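Local coordinates for protein 3-oxo-glucose-6-phosphate:glutamate aminotransferase (Bacillus subtilis subsp. subtilis, PDB 4K2M) that catalyses the reversible pyridoxal phosphate-dependent transfer of an amino group from glutamate to 3-dehydro-glucose 6-phosphate, giving kanosamine 6-phosphate, and works as a homodimer, at residues A[18-21]-A[22-26]; A[41-44]-A[45-48]. All coordinates share one frame; numbering follows the deposited sequence. Where two conformers were deposited one is given.

Contact 1 (A[18-21]-A[22-26]); sequences SLLK and HLKGD
The last turns of helix 13-24, the crossover helix of a small beta-alpha-beta unit in the N-terminal domain of NtdA, bring Leu19 against Leu23 and Ser18 against His22. Two i to i+4 bonds hold the backbone here: His22 N donates to Ser18 O at 3.1 Å, and Leu23 N to Leu19 O at 2.8 Å. One residue on, the pattern frays. Lys24 N makes a weak bond to Leu20 O at 3.1 Å and another weak one to Lys21 O, and Gly25 N bonds to His22 O.

Leu19 and Leu23 cross obliquely, with Leu19 CG 3.7 Å from Leu23 CD1. The two first torsions differ, with CG of Leu19 anti to the backbone N (chi1 -174°) and that of Leu23 anti to the carbonyl carbon (chi1 -69°), and they bring the two branches together. The imidazole of His22 presents its CD2 edge to the preceding turn, where Ser18 O lies in the ring plane 3.1 Å from CD2; Ser18 OG is 3.7 Å from the same carbon.

Lys24 is extended beyond CG and crosses Leu20, where its CE is 3.9 Å from Leu20 CD1. Leu20 itself packs on Phe317, Leu320 and Phe321 of helix 312-329. The terminal methylene of Lys24 thus touches an apolar neighbour while its ammonium group pairs with Asp324, so that an apolar contact and a salt bridge tie the helix end to the same partner helix.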
loop_
_atom_site.group_PDB
_atom_site.type_symbol
_atom_site.label_atom_id
_atom_site.label_comp_id
_atom_site.label_asym_id
_atom_site.label_seq_id
_atom_site.Cartn_x
_atom_site.Cartn_y
_atom_site.Cartn_z
ATOM N N SER A 18 29.951 -12.732 -16.469
ATOM C CA SER A 18 30.436 -13.659 -17.481
ATOM C C SER A 18 29.752 -13.382 -18.813
ATOM O O SER A 18 30.400 -13.358 -19.870
ATOM C CB SER A 18 30.203 -15.106 -17.044
ATOM O OG SER A 18 30.755 -15.987 -18.005
ATOM N N LEU A 19 28.441 -13.151 -18.763
ATOM C CA LEU A 19 27.659 -12.884 -19.974
ATOM C C LEU A 19 28.171 -11.637 -20.690
ATOM O O LEU A 19 28.191 -11.572 -21.925
ATOM C CB LEU A 19 26.169 -12.725 -19.622
ATOM C CG LEU A 19 25.185 -12.580 -20.787
ATOM C CD1 LEU A 19 25.279 -13.762 -21.768
ATOM C CD2 LEU A 19 23.742 -12.435 -20.254
ATOM N N LEU A 20 28.599 -10.647 -19.908
ATOM C CA LEU A 20 29.133 -9.398 -20.453
ATOM C C LEU A 20 30.359 -9.671 -21.316
ATOM O O LEU A 20 30.465 -9.169 -22.443
ATOM C CB LEU A 20 29.501 -8.444 -19.305
ATOM C CG LEU A 20 30.077 -7.088 -19.728
ATOM C CD1 LEU A 20 29.071 -6.306 -20.545
ATOM C CD2 LEU A 20 30.538 -6.266 -18.521
ATOM N N LYS A 21 31.287 -10.463 -20.790
ATOM C CA LYS A 21 32.451 -10.848 -21.585
ATOM C C LYS A 21 32.026 -11.579 -22.849
ATOM O O LYS A 21 32.570 -11.345 -23.925
ATOM C CB LYS A 21 33.394 -11.701 -20.752
ATOM C CG LYS A 21 33.924 -10.953 -19.546
ATOM C CD LYS A 21 34.648 -11.877 -18.586
ATOM C CE LYS A 21 34.834 -11.198 -17.238
ATOM N NZ LYS A 21 34.411 -12.084 -16.121
ATOM N N HIS A 22 31.035 -12.455 -22.732
ATOM C CA HIS A 22 30.644 -13.261 -23.887
ATOM C C HIS A 22 29.890 -12.491 -24.955
ATOM O O HIS A 22 30.060 -12.741 -26.151
ATOM C CB HIS A 22 29.854 -14.502 -23.456
ATOM C CG HIS A 22 30.722 -15.596 -22.916
ATOM N ND1 HIS A 22 31.175 -16.636 -23.699
ATOM C CD2 HIS A 22 31.241 -15.794 -21.681
ATOM C CE1 HIS A 22 31.930 -17.437 -22.963
ATOM N NE2 HIS A 22 31.986 -16.948 -21.738
ATOM N N LEU A 23 29.060 -11.548 -24.535
ATOM C CA LEU A 23 28.254 -10.796 -25.481
ATOM C C LEU A 23 29.086 -9.688 -26.113
ATOM O O LEU A 23 28.682 -9.103 -27.122
ATOM C CB LEU A 23 26.980 -10.253 -24.817
ATOM C CG LEU A 23 25.946 -11.316 -24.436
ATOM C CD1 LEU A 23 24.663 -10.696 -23.882
ATOM C CD2 LEU A 23 25.617 -12.241 -25.634
ATOM N N LYS A 24 30.265 -9.437 -25.552
ATOM C CA LYS A 24 31.223 -8.540 -26.188
ATOM C C LYS A 24 32.006 -9.266 -27.276
ATOM O O LYS A 24 32.602 -8.633 -28.152
ATOM C CB LYS A 24 32.203 -7.980 -25.164
ATOM C CG LYS A 24 31.661 -6.823 -24.325
ATOM C CD LYS A 24 32.723 -6.395 -23.305
ATOM C CE LYS A 24 32.246 -5.238 -22.452
ATOM N NZ LYS A 24 33.290 -4.882 -21.444
ATOM N N GLY A 25 31.994 -10.596 -27.230
ATOM C CA GLY A 25 32.768 -11.397 -28.173
ATOM C C GLY A 25 32.040 -11.753 -29.460
ATOM O O GLY A 25 30.841 -11.502 -29.600
ATOM N N ASP A 26 32.766 -12.360 -30.397
ATOM C CA ASP A 26 32.220 -12.704 -31.717
ATOM C C ASP A 26 31.346 -13.958 -31.740
ATOM O O ASP A 26 30.339 -14.006 -32.449
ATOM C CB ASP A 26 33.354 -12.900 -32.725
ATOM C CG ASP A 26 34.048 -11.607 -33.083
ATOM O OD1 ASP A 26 33.372 -10.558 -33.123
ATOM O OD2 ASP A 26 35.275 -11.645 -33.328
#

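Contact 2 (A[41-44]-A[45-48]); sequences ERWK and QVLK
The indole of Trp43 meets Val46 and Leu47 through the benzo half of its ring. Val46 CG1 lies at the ring edge, close to the plane, 3.8 Å from CZ3. Leu47 comes in obliquely: its CG is 3.6 Å from Trp43 CE3, and its two methyls spread around the same part of the ring, CD1 near Trp43 CD2 and the leucine CD2 4.0 Å from Trp43 CZ3. Phe317 adds an edge-to-face ring contact with the indole from helix 312-329.

The branches of Val46 divide the work. CG1, anti to the backbone N (chi1 163°), is the methyl that reaches the indole, whereas CG2 is directed back along the helix and sits 3.2 Å from Arg42 O. Leu47 N donates to Trp43 O at 2.7 Å with an N-H...O angle of 160°, a short and fairly straight bond that fixes the leucine one turn beyond the tryptophan just as the chain leaves helical geometry. Lys48 bends at its last torsion (chi4 59°), bringing NZ 3.6 Å from Lys44 O. The ammonium groups of Lys44 and Lys48 stay apart, with 6.8 Å between the two NZ atoms.

Trp43 is buried, in contrast to Lys44 and Lys48, which are exposed. It lies between helix 13-24 and helix 312-329, touching Ser313 and Leu314 of the latter, and against Ile9 of strand 7-9; Leu47 also touches Ile9. A salt bridge from Arg42 to Asp85 joins segment 41-44 to helix 80-93.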
loop_
_atom_site.group_PDB
_atom_site.type_symbol
_atom_site.label_atom_id
_atom_site.label_comp_id
_atom_site.label_asym_id
_atom_site.label_seq_id
_atom_site.Cartn_x
_atom_site.Cartn_y
_atom_site.Cartn_z
ATOM N N GLU A 41 12.672 -13.939 -19.857
ATOM C CA GLU A 41 11.795 -14.030 -21.023
ATOM C C GLU A 41 12.218 -13.123 -22.182
ATOM O O GLU A 41 12.192 -13.535 -23.349
ATOM C CB GLU A 41 10.330 -13.795 -20.634
ATOM C CG GLU A 41 9.671 -15.009 -19.982
ATOM C CD GLU A 41 9.553 -16.187 -20.936
ATOM O OE1 GLU A 41 9.891 -17.321 -20.532
ATOM O OE2 GLU A 41 9.116 -15.978 -22.089
ATOM N N ARG A 42 12.628 -11.897 -21.867
ATOM C CA ARG A 42 13.000 -10.954 -22.916
ATOM C C ARG A 42 14.352 -11.274 -23.553
ATOM O O ARG A 42 14.658 -10.786 -24.636
ATOM C CB ARG A 42 12.927 -9.509 -22.406
ATOM C CG ARG A 42 11.495 -9.034 -22.145
ATOM C CD ARG A 42 10.689 -9.013 -23.445
ATOM N NE ARG A 42 9.240 -8.971 -23.236
ATOM C CZ ARG A 42 8.457 -10.046 -23.180
ATOM N NH1 ARG A 42 8.981 -11.259 -23.308
ATOM N NH2 ARG A 42 7.148 -9.909 -22.994
ATOM N N TRP A 43 15.148 -12.113 -22.895
ATOM C CA TRP A 43 16.425 -12.565 -23.465
ATOM C C TRP A 43 16.180 -13.531 -24.627
ATOM O O TRP A 43 16.933 -13.549 -25.607
ATOM C CB TRP A 43 17.274 -13.283 -22.415
ATOM C CG TRP A 43 18.277 -12.450 -21.660
ATOM C CD1 TRP A 43 18.483 -12.458 -20.307
ATOM C CD2 TRP A 43 19.248 -11.543 -22.210
ATOM N NE1 TRP A 43 19.520 -11.609 -19.981
ATOM C CE2 TRP A 43 20.003 -11.030 -21.128
ATOM C CE3 TRP A 43 19.561 -11.122 -23.510
ATOM C CZ2 TRP A 43 21.037 -10.111 -21.301
ATOM C CZ3 TRP A 43 20.581 -10.206 -23.689
ATOM C CH2 TRP A 43 21.312 -9.708 -22.594
ATOM N N LYS A 44 15.123 -14.332 -24.507
ATOM C CA LYS A 44 14.809 -15.389 -25.479
ATOM C C LYS A 44 14.808 -14.932 -26.935
ATOM O O LYS A 44 15.447 -15.552 -27.793
ATOM C CB LYS A 44 13.457 -16.027 -25.159
ATOM C CG LYS A 44 13.455 -16.959 -23.956
ATOM C CD LYS A 44 12.070 -17.571 -23.781
ATOM C CE LYS A 44 12.131 -18.939 -23.118
ATOM N NZ LYS A 44 11.623 -20.010 -24.030
ATOM N N GLN A 45 14.081 -13.861 -27.223
ATOM C CA GLN A 45 14.009 -13.366 -28.594
ATOM C C GLN A 45 15.324 -12.698 -28.959
ATOM O O GLN A 45 15.833 -12.846 -30.078
ATOM C CB GLN A 45 12.856 -12.370 -28.750
ATOM C CG GLN A 45 12.815 -11.661 -30.107
ATOM C CD GLN A 45 12.496 -12.600 -31.267
ATOM O OE1 GLN A 45 11.768 -13.584 -31.111
ATOM N NE2 GLN A 45 13.042 -12.293 -32.440
ATOM N N VAL A 46 15.875 -11.973 -27.990
ATOM C CA VAL A 46 17.058 -11.158 -28.209
ATOM C C VAL A 46 18.247 -12.033 -28.596
ATOM O O VAL A 46 18.976 -11.728 -29.539
ATOM C CB VAL A 46 17.373 -10.315 -26.943
ATOM C CG1 VAL A 46 18.790 -9.798 -26.973
ATOM C CG2 VAL A 46 16.381 -9.156 -26.814
ATOM N N LEU A 47 18.417 -13.143 -27.884
ATOM C CA LEU A 47 19.576 -14.005 -28.083
ATOM C C LEU A 47 19.422 -15.002 -29.226
ATOM O O LEU A 47 20.261 -15.889 -29.395
ATOM C CB LEU A 47 19.906 -14.750 -26.786
ATOM C CG LEU A 47 20.437 -13.836 -25.691
ATOM C CD1 LEU A 47 20.801 -14.631 -24.456
ATOM C CD2 LEU A 47 21.649 -13.064 -26.210
ATOM N N LYS A 48 18.357 -14.867 -30.007
ATOM C CA LYS A 48 18.164 -15.760 -31.148
ATOM C C LYS A 48 19.288 -15.555 -32.158
ATOM O O LYS A 48 19.673 -16.481 -32.878
ATOM C CB LYS A 48 16.803 -15.528 -31.809
ATOM C CG LYS A 48 15.647 -16.296 -31.157
ATOM C CD LYS A 48 14.343 -16.054 -31.902
ATOM C CE LYS A 48 13.267 -17.033 -31.452
ATOM N NZ LYS A 48 12.997 -16.935 -29.990
#

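Overall arrangement
From the N terminus the chain passes through strand 7-9 into helix 13-24, whose end holds contact 1, then through strand 32-34, parallel to the first, and on to helix 41-46 and contact 2. Both contacts are local turns that close no long loop; they follow in series, neither nested nor crossed, with centres about 15 Å apart. Side chains nevertheless join them: Leu19 CD2 lies 3.7 Å from Trp43 CZ2, Leu23 CD1 is equally close to Trp43 CH2, and Leu23 also touches Leu47. Phe317 of helix 312-329 is shared by both, so both helices are tied to helix 312-329, beside the small parallel sheet.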